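Local structure of HAD-superfamily hydrolase, subfamily IA, variant 1 (Ehrlichia chaffeensis, 3KZX) at residues T26-D31 with D113-N118; E179-G184 with R222-Q227; T121-S126 with L166-N171. The protein probably hydrolyses 2-phosphoglycolate to glycolate and phosphate, as a phosphatase of the haloacid dehalogenase-like superfamily. All coordinates share one frame; numbering follows the deposited sequence.

Interaction 1: residues T26-D31 with D113-N118; sequences TAVIFD and DTLKEN
Leu115, from helix 108-117, points its isobutyl end between Val28 and Phe30, two residues on the same face of strand 27-30. Its CD1 methyl does most of the touching. It lies in the plane of the Phe30 ring, against the ring edge, 3.8 Å from Phe30 CZ and 4.0 Å from Phe30 CE2, the two side chains arriving from opposite directions. The Val28 side chain crosses that of Leu115 at about a right angle. Val28 CG2 meets the fork of the leucine and is 4.0 Å from both Leu115 CD1 and Leu115 CD2; Val28 CG1 approaches the same CD1 at 4.1 Å. Because CG of Leu115 stands anti to its carbonyl carbon (chi1 -66°), the branch extends from the helix to the sheet, which bridges a CA-CA distance of 8.3 Å between Val28 and Leu115.

Further out, Met122 of the neighbouring strand and Ile225 of helix 218-229 also pack on Leu115, while Ile183 lies against both Val28 and Phe30. The helix finishes close by: Asn118 ND2 donates to Thr114 O at 2.9 Å, from above the carbonyl plane, and the backbone N of Asn118 reaches that oxygen from the opposite face. Strand 27-30 leads directly to Asp31, at the position where HAD hydrolases carry their nucleophilic aspartate. Contact between the segments is wholly apolar and buried, so it rests on close fit and exclusion of water, without directional bonds fixing the angle of helix to strand.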
loop_
_atom_site.group_PDB
_atom_site.type_symbol
_atom_site.label_atom_id
_atom_site.label_comp_id
_atom_site.label_asym_id
_atom_site.label_seq_id
_atom_site.Cartn_x
_atom_site.Cartn_y
_atom_site.Cartn_z
ATOM N N THR A 26 -8.615 15.320 8.486
ATOM C CA THR A 26 -8.543 15.006 9.903
ATOM C C THR A 26 -7.650 13.791 10.185
ATOM O O THR A 26 -7.159 13.619 11.295
ATOM C CB THR A 26 -9.962 14.692 10.479
ATOM O OG1 THR A 26 -10.558 13.655 9.662
ATOM C CG2 THR A 26 -10.827 15.972 10.528
ATOM N N ALA A 27 -7.471 12.917 9.188
ATOM C CA ALA A 27 -6.538 11.807 9.269
ATOM C C ALA A 27 -6.188 11.325 7.865
ATOM O O ALA A 27 -6.950 11.572 6.915
ATOM C CB ALA A 27 -7.149 10.653 10.097
ATOM N N VAL A 28 -5.046 10.675 7.717
ATOM C CA VAL A 28 -4.658 10.126 6.412
ATOM C C VAL A 28 -4.328 8.654 6.624
ATOM O O VAL A 28 -3.451 8.309 7.394
ATOM C CB VAL A 28 -3.466 10.852 5.772
ATOM C CG1 VAL A 28 -3.076 10.196 4.388
ATOM C CG2 VAL A 28 -3.784 12.354 5.605
ATOM N N ILE A 29 -5.036 7.798 5.905
ATOM C CA ILE A 29 -4.811 6.359 5.947
ATOM C C ILE A 29 -4.072 5.961 4.671
ATOM O O ILE A 29 -4.418 6.425 3.598
ATOM C CB ILE A 29 -6.143 5.572 6.078
ATOM C CG1 ILE A 29 -6.923 6.024 7.326
ATOM C CG2 ILE A 29 -5.863 4.053 6.191
ATOM C CD1 ILE A 29 -8.279 5.363 7.461
ATOM N N PHE A 30 -3.066 5.077 4.804
ATOM C CA PHE A 30 -2.276 4.592 3.677
ATOM C C PHE A 30 -2.386 3.100 3.535
ATOM O O PHE A 30 -2.387 2.397 4.525
ATOM C CB PHE A 30 -0.787 4.892 3.877
ATOM C CG PHE A 30 -0.431 6.353 3.830
ATOM C CD1 PHE A 30 -0.061 6.953 2.621
ATOM C CD2 PHE A 30 -0.453 7.140 4.973
ATOM C CE1 PHE A 30 0.276 8.277 2.558
ATOM C CE2 PHE A 30 -0.115 8.500 4.901
ATOM C CZ PHE A 30 0.254 9.051 3.708
ATOM N N ASP A 31 -2.416 2.610 2.308
ATOM C CA ASP A 31 -2.129 1.211 2.087
ATOM C C ASP A 31 -0.617 1.052 2.037
ATOM O O ASP A 31 0.117 2.048 1.881
ATOM C CB ASP A 31 -2.756 0.779 0.766
ATOM C CG ASP A 31 -2.928 -0.752 0.651
ATOM O OD1 ASP A 31 -2.499 -1.507 1.549
ATOM O OD2 ASP A 31 -3.535 -1.176 -0.346
ATOM N N ASP A 113 6.410 12.720 6.710
ATOM C CA ASP A 113 7.038 13.655 7.606
ATOM C C ASP A 113 6.304 14.998 7.628
ATOM O O ASP A 113 6.157 15.602 8.675
ATOM C CB ASP A 113 8.523 13.823 7.279
ATOM C CG ASP A 113 9.326 14.183 8.499
ATOM O OD1 ASP A 113 9.433 13.352 9.442
ATOM O OD2 ASP A 113 9.782 15.335 8.536
ATOM N N THR A 114 5.824 15.444 6.480
ATOM C CA THR A 114 4.985 16.630 6.400
ATOM C C THR A 114 3.701 16.462 7.222
ATOM O O THR A 114 3.313 17.341 7.979
ATOM C CB THR A 114 4.657 16.952 4.927
ATOM O OG1 THR A 114 5.841 17.469 4.329
ATOM C CG2 THR A 114 3.612 18.030 4.811
ATOM N N LEU A 115 3.044 15.317 7.087
ATOM C CA LEU A 115 1.833 15.086 7.862
ATOM C C LEU A 115 2.118 15.083 9.371
ATOM O O LEU A 115 1.386 15.693 10.154
ATOM C CB LEU A 115 1.155 13.795 7.417
ATOM C CG LEU A 115 0.596 13.839 5.982
ATOM C CD1 LEU A 115 0.184 12.426 5.478
ATOM C CD2 LEU A 115 -0.642 14.836 5.916
ATOM N N LYS A 116 3.207 14.453 9.767
ATOM C CA LYS A 116 3.572 14.372 11.175
ATOM C C LYS A 116 3.864 15.763 11.711
ATOM O O LYS A 116 3.403 16.153 12.804
ATOM C CB LYS A 116 4.804 13.474 11.363
ATOM N N GLU A 117 4.660 16.522 10.959
ATOM C CA GLU A 117 5.000 17.896 11.406
ATOM C C GLU A 117 3.781 18.822 11.546
ATOM O O GLU A 117 3.786 19.765 12.328
ATOM C CB GLU A 117 5.998 18.523 10.442
ATOM C CG GLU A 117 7.344 17.870 10.485
ATOM C CD GLU A 117 8.398 18.857 10.209
ATOM O OE1 GLU A 117 8.860 19.481 11.184
ATOM O OE2 GLU A 117 8.690 19.049 9.010
ATOM N N ASN A 118 2.742 18.550 10.766
ATOM C CA ASN A 118 1.520 19.309 10.795
ATOM C C ASN A 118 0.498 18.718 11.774
ATOM O O ASN A 118 -0.648 19.205 11.892
ATOM C CB ASN A 118 0.930 19.361 9.369
ATOM C CG ASN A 118 1.566 20.436 8.504
ATOM O OD1 ASN A 118 1.242 21.607 8.658
ATOM N ND2 ASN A 118 2.452 20.043 7.564
#

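Interaction 2: residues E179-G184 with R222-Q227; sequences EVFFIG and RNFICQ
The HAD core is a Rossmann-like three-layer alpha/beta sandwich, and here its C-terminal helix, 218-229, settles on one face of the parallel sheet over strand 180-184. Phe181 is the strand's main point of contact. Its ring reaches out to the helix and meets two consecutive residues, Phe224 and Ile225. The terminal methyl of the isoleucine lies at the ring edge, close to the ring plane, with Phe181 CD2 4.2 Å from Ile225 CD1. The two phenylalanines meet obliquely at their near carbons, Phe181 CE2 and Phe224 CE2 being 4.4 Å apart.

Different first torsions let neighbouring helix residues serve the same ring. Phe224 has CG anti to its backbone N (chi1 179°), whereas Ile225 has chi1 near -65° and an extended outer chain that carries CD1 inward to the sheet. The backbones stay well apart, the nearest CA atoms, those of Phe181 and Ile225, being separated by 10.1 Å; large side chains span the interval. Phe224 and Ile225 lie within a helical turn closed by the bond from Cys226 N to Arg222 O.

Leu199 and Ile201 of the adjacent strand 199-203 also touch the Phe181 side chain, and Phe215 meets the Phe224 ring with the planes at about 45°. These apolar contacts belong to the layer between sheet and helices. Arg222 NE is hydrogen-bonded to Thr114 OG1, linking this helix to helix 108-117, and Cys226 touches Thr114 as well. Ile225 CD1 approaches the Phe181 edge, while Ile183 CD1 stands a little farther off, 4.8 Å from that methyl.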
loop_
_atom_site.group_PDB
_atom_site.type_symbol
_atom_site.label_atom_id
_atom_site.label_comp_id
_atom_site.label_asym_id
_atom_site.label_seq_id
_atom_site.Cartn_x
_atom_site.Cartn_y
_atom_site.Cartn_z
ATOM N N GLU A 179 -13.336 13.981 5.444
ATOM C CA GLU A 179 -12.020 14.551 5.764
ATOM C C GLU A 179 -10.967 13.501 6.146
ATOM O O GLU A 179 -9.800 13.828 6.347
ATOM C CB GLU A 179 -12.133 15.587 6.890
ATOM C CG GLU A 179 -12.687 16.930 6.414
ATOM C CD GLU A 179 -14.170 16.861 6.112
ATOM O OE1 GLU A 179 -14.959 16.518 7.024
ATOM O OE2 GLU A 179 -14.552 17.139 4.952
ATOM N N VAL A 180 -11.377 12.245 6.262
ATOM C CA VAL A 180 -10.439 11.152 6.365
ATOM C C VAL A 180 -10.058 10.732 4.938
ATOM O O VAL A 180 -10.902 10.308 4.161
ATOM C CB VAL A 180 -11.037 9.963 7.124
ATOM C CG1 VAL A 180 -10.036 8.794 7.161
ATOM C CG2 VAL A 180 -11.417 10.397 8.586
ATOM N N PHE A 181 -8.796 10.898 4.573
ATOM C CA PHE A 181 -8.307 10.508 3.237
ATOM C C PHE A 181 -7.716 9.107 3.295
ATOM O O PHE A 181 -6.831 8.846 4.125
ATOM C CB PHE A 181 -7.184 11.449 2.736
ATOM C CG PHE A 181 -7.587 12.904 2.554
ATOM C CD1 PHE A 181 -8.900 13.343 2.711
ATOM C CD2 PHE A 181 -6.631 13.821 2.106
ATOM C CE1 PHE A 181 -9.241 14.687 2.517
ATOM C CE2 PHE A 181 -6.960 15.171 1.901
ATOM C CZ PHE A 181 -8.259 15.603 2.110
ATOM N N PHE A 182 -8.196 8.200 2.447
ATOM C CA PHE A 182 -7.601 6.883 2.327
ATOM C C PHE A 182 -6.865 6.815 0.998
ATOM O O PHE A 182 -7.488 6.666 -0.057
ATOM C CB PHE A 182 -8.655 5.753 2.435
ATOM C CG PHE A 182 -8.061 4.329 2.493
ATOM C CD1 PHE A 182 -8.892 3.238 2.608
ATOM C CD2 PHE A 182 -6.704 4.085 2.395
ATOM C CE1 PHE A 182 -8.406 1.944 2.626
ATOM C CE2 PHE A 182 -6.199 2.759 2.435
ATOM C CZ PHE A 182 -7.079 1.702 2.571
ATOM N N ILE A 183 -5.532 6.944 1.079
ATOM C CA ILE A 183 -4.634 6.849 -0.075
ATOM C C ILE A 183 -4.292 5.397 -0.348
ATOM O O ILE A 183 -3.731 4.707 0.465
ATOM C CB ILE A 183 -3.343 7.685 0.070
ATOM C CG1 ILE A 183 -3.682 9.150 0.318
ATOM C CG2 ILE A 183 -2.492 7.542 -1.237
ATOM C CD1 ILE A 183 -2.499 9.979 0.915
ATOM N N GLY A 184 -4.725 4.931 -1.512
ATOM C CA GLY A 184 -4.591 3.554 -1.906
ATOM C C GLY A 184 -4.585 3.400 -3.408
ATOM O O GLY A 184 -5.125 4.228 -4.173
ATOM N N ARG A 222 1.471 15.414 -1.565
ATOM C CA ARG A 222 1.991 16.297 -0.518
ATOM C C ARG A 222 1.666 17.774 -0.821
ATOM O O ARG A 222 1.223 18.502 0.065
ATOM C CB ARG A 222 3.480 16.105 -0.320
ATOM C CG ARG A 222 4.060 16.923 0.854
ATOM C CD ARG A 222 5.563 16.769 0.869
ATOM N NE ARG A 222 6.251 17.742 1.713
ATOM C CZ ARG A 222 6.561 18.989 1.359
ATOM N NH1 ARG A 222 6.260 19.472 0.154
ATOM N NH2 ARG A 222 7.182 19.767 2.222
ATOM N N ASN A 223 1.919 18.215 -2.046
ATOM C CA ASN A 223 1.545 19.580 -2.441
ATOM C C ASN A 223 0.053 19.869 -2.242
ATOM O O ASN A 223 -0.309 20.942 -1.736
ATOM C CB ASN A 223 1.963 19.885 -3.876
ATOM C CG ASN A 223 3.461 20.021 -4.026
ATOM O OD1 ASN A 223 4.030 19.763 -5.104
ATOM N ND2 ASN A 223 4.113 20.405 -2.955
ATOM N N PHE A 224 -0.791 18.919 -2.617
ATOM C CA PHE A 224 -2.234 19.044 -2.472
ATOM C C PHE A 224 -2.634 19.186 -1.012
ATOM O O PHE A 224 -3.387 20.090 -0.645
ATOM C CB PHE A 224 -2.901 17.827 -3.090
ATOM C CG PHE A 224 -4.399 17.816 -2.997
ATOM C CD1 PHE A 224 -5.156 18.706 -3.739
ATOM C CD2 PHE A 224 -5.040 16.864 -2.237
ATOM C CE1 PHE A 224 -6.543 18.670 -3.709
ATOM C CE2 PHE A 224 -6.433 16.793 -2.198
ATOM C CZ PHE A 224 -7.187 17.716 -2.912
ATOM N N ILE A 225 -2.072 18.356 -0.148
ATOM C CA ILE A 225 -2.434 18.429 1.269
ATOM C C ILE A 225 -1.873 19.712 1.918
ATOM O O ILE A 225 -2.565 20.390 2.699
ATOM C CB ILE A 225 -2.008 17.162 2.034
ATOM C CG1 ILE A 225 -2.800 15.959 1.488
ATOM C CG2 ILE A 225 -2.253 17.400 3.555
ATOM C CD1 ILE A 225 -2.472 14.621 2.108
ATOM N N CYS A 226 -0.652 20.087 1.560
ATOM C CA CYS A 226 -0.112 21.359 2.043
ATOM C C CYS A 226 -0.972 22.539 1.604
ATOM O O CYS A 226 -1.169 23.497 2.353
ATOM C CB CYS A 226 1.325 21.582 1.554
ATOM S SG CYS A 226 2.506 20.477 2.353
ATOM N N GLN A 227 -1.473 22.482 0.379
ATOM C CA GLN A 227 -2.324 23.552 -0.121
ATOM C C GLN A 227 -3.630 23.616 0.690
ATOM O O GLN A 227 -4.090 24.706 1.006
ATOM C CB GLN A 227 -2.561 23.402 -1.638
ATOM C CG GLN A 227 -1.349 23.763 -2.453
ATOM C CD GLN A 227 -1.272 23.084 -3.804
ATOM O OE1 GLN A 227 -0.223 23.123 -4.436
ATOM N NE2 GLN A 227 -2.370 22.484 -4.264
#

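Interaction 3: residues T121-S126 with L166-N171; sequences TMAIVS and LAALTN
No ring or other flat side-chain group takes part where Ala123 and Val125 meet Ala168, so there are no faces or edges to cover: the contact is made by methyl groups. The CB of Ala168 projects from helix 163-172 toward the strand and meets two side chains on the same face of strand 121-126. It is 4.0 Å from Ala123 CB and 3.7 Å from Val125 CG2. On the valine, the touching branch is the one beside its backbone N; the other, CG1, is anti to that nitrogen (chi1 178°).

Small side chains on both sides let the backbones come near each other. The CA atoms of Ala123 and Ala168 are 6.5 Å apart, so the helix lies almost directly on the sheet, with one methyl from each alanine between the chains. The contact is buried and apolar; the helix bonds along its own backbone, as from Thr170 N to Leu166 O, 2.9 Å, and the strand bonds to its neighbours in the sheet. The carbonyl oxygen of Val125 accepts a hydrogen bond from Lys159 NZ, a lysine that also forms a salt bridge with Asp31.

Ala168 reaches beyond this strand to Ser148 and Ile150 of the outermost strand 148-152, which Asn171 touches as well. Strand 121-126 runs in the parallel sheet between 148-152 and 27-30. Helix 163-172 covers one face of it, while on the other Met122 packs against Leu112 and Lys116 of helix 108-117 and Ile124 against Leu133 and Ile137 of helix 130-139.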
loop_
_atom_site.group_PDB
_atom_site.type_symbol
_atom_site.label_atom_id
_atom_site.label_comp_id
_atom_site.label_asym_id
_atom_site.label_seq_id
_atom_site.Cartn_x
_atom_site.Cartn_y
_atom_site.Cartn_z
ATOM N N THR A 121 -2.922 12.982 11.997
ATOM C CA THR A 121 -2.794 11.591 12.412
ATOM C C THR A 121 -2.833 10.683 11.206
ATOM O O THR A 121 -3.597 10.946 10.260
ATOM C CB THR A 121 -3.947 11.198 13.371
ATOM O OG1 THR A 121 -3.984 12.164 14.421
ATOM C CG2 THR A 121 -3.689 9.795 13.969
ATOM N N MET A 122 -2.029 9.623 11.256
ATOM C CA MET A 122 -1.926 8.665 10.162
ATOM C C MET A 122 -2.127 7.253 10.622
ATOM O O MET A 122 -1.827 6.880 11.782
ATOM C CB MET A 122 -0.557 8.748 9.469
ATOM C CG MET A 122 -0.265 10.104 8.831
ATOM S SD MET A 122 1.430 10.210 8.213
ATOM C CE MET A 122 2.134 10.911 9.685
ATOM N N ALA A 123 -2.584 6.446 9.677
ATOM C CA ALA A 123 -2.713 5.020 9.898
ATOM C C ALA A 123 -2.387 4.242 8.652
ATOM O O ALA A 123 -2.345 4.822 7.556
ATOM C CB ALA A 123 -4.111 4.690 10.385
ATOM N N ILE A 124 -2.113 2.943 8.828
ATOM C CA ILE A 124 -2.008 1.997 7.701
ATOM C C ILE A 124 -3.145 0.994 7.788
ATOM O O ILE A 124 -3.456 0.459 8.869
ATOM C CB ILE A 124 -0.648 1.287 7.674
ATOM C CG1 ILE A 124 0.443 2.267 7.173
ATOM C CG2 ILE A 124 -0.618 -0.023 6.789
ATOM C CD1 ILE A 124 1.810 1.842 7.585
ATOM N N VAL A 125 -3.770 0.760 6.644
ATOM C CA VAL A 125 -4.738 -0.324 6.484
ATOM C C VAL A 125 -4.380 -1.165 5.242
ATOM O O VAL A 125 -4.447 -0.671 4.123
ATOM C CB VAL A 125 -6.166 0.199 6.398
ATOM C CG1 VAL A 125 -7.187 -0.948 6.173
ATOM C CG2 VAL A 125 -6.506 0.963 7.671
ATOM N N SER A 126 -4.016 -2.435 5.491
ATOM C CA SER A 126 -3.442 -3.346 4.535
ATOM C C SER A 126 -4.032 -4.742 4.703
ATOM O O SER A 126 -4.412 -5.122 5.827
ATOM C CB SER A 126 -1.920 -3.425 4.764
ATOM O OG SER A 126 -1.322 -4.394 3.922
ATOM N N LEU A 166 -12.535 1.177 9.580
ATOM C CA LEU A 166 -13.228 1.628 10.751
ATOM C C LEU A 166 -12.437 1.257 12.018
ATOM O O LEU A 166 -12.476 1.991 12.997
ATOM C CB LEU A 166 -14.663 1.088 10.796
ATOM C CG LEU A 166 -15.614 1.606 9.694
ATOM C CD1 LEU A 166 -17.014 0.962 9.764
ATOM C CD2 LEU A 166 -15.663 3.112 9.792
ATOM N N ALA A 167 -11.718 0.132 11.984
ATOM C CA ALA A 167 -10.887 -0.281 13.085
ATOM C C ALA A 167 -9.748 0.693 13.324
ATOM O O ALA A 167 -9.510 1.074 14.476
ATOM C CB ALA A 167 -10.359 -1.700 12.893
ATOM N N ALA A 168 -9.042 1.083 12.258
ATOM C CA ALA A 168 -7.972 2.089 12.384
ATOM C C ALA A 168 -8.512 3.386 12.979
ATOM O O ALA A 168 -7.882 4.003 13.872
ATOM C CB ALA A 168 -7.312 2.355 11.005
ATOM N N LEU A 169 -9.680 3.809 12.507
ATOM C CA LEU A 169 -10.265 5.091 12.962
ATOM C C LEU A 169 -10.715 5.017 14.420
ATOM O O LEU A 169 -10.527 5.979 15.172
ATOM C CB LEU A 169 -11.422 5.528 12.060
ATOM C CG LEU A 169 -11.045 5.936 10.631
ATOM C CD1 LEU A 169 -12.314 6.074 9.725
ATOM C CD2 LEU A 169 -10.245 7.265 10.614
ATOM N N THR A 170 -11.257 3.865 14.833
ATOM C CA THR A 170 -11.538 3.637 16.247
ATOM C C THR A 170 -10.241 3.784 17.078
ATOM O O THR A 170 -10.236 4.476 18.124
ATOM C CB THR A 170 -12.227 2.285 16.465
ATOM O OG1 THR A 170 -13.482 2.319 15.817
ATOM C CG2 THR A 170 -12.451 1.960 17.961
ATOM N N ASN A 171 -9.146 3.186 16.594
ATOM C CA ASN A 171 -7.897 3.150 17.374
ATOM C C ASN A 171 -7.167 4.484 17.390
ATOM O O ASN A 171 -6.468 4.759 18.351
ATOM C CB ASN A 171 -6.932 2.097 16.863
ATOM C CG ASN A 171 -7.478 0.662 16.974
ATOM O OD1 ASN A 171 -6.971 -0.256 16.303
ATOM N ND2 ASN A 171 -8.503 0.469 17.778
#

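In the fold
From the N terminus, interaction 1 closes first, after an excursion that includes helices 45-54, 70-78 and 82-95, consistent with the cap inserted after the first strand in this subfamily. The chain then enters strand 121-126, and interaction 3 closes through helix 163-172. Strand 180-184 follows, and interaction 2 closes at the C-terminal helix. The three loops run in series, neither nesting nor crossing. Their strands are neighbours, with 27-30 between 121-126 and 180-184. Helices 108-117 and 218-229 share one face of the sheet in interactions 1 and 2; interaction 3 secures helix 163-172 on the other, completing the three-layer core.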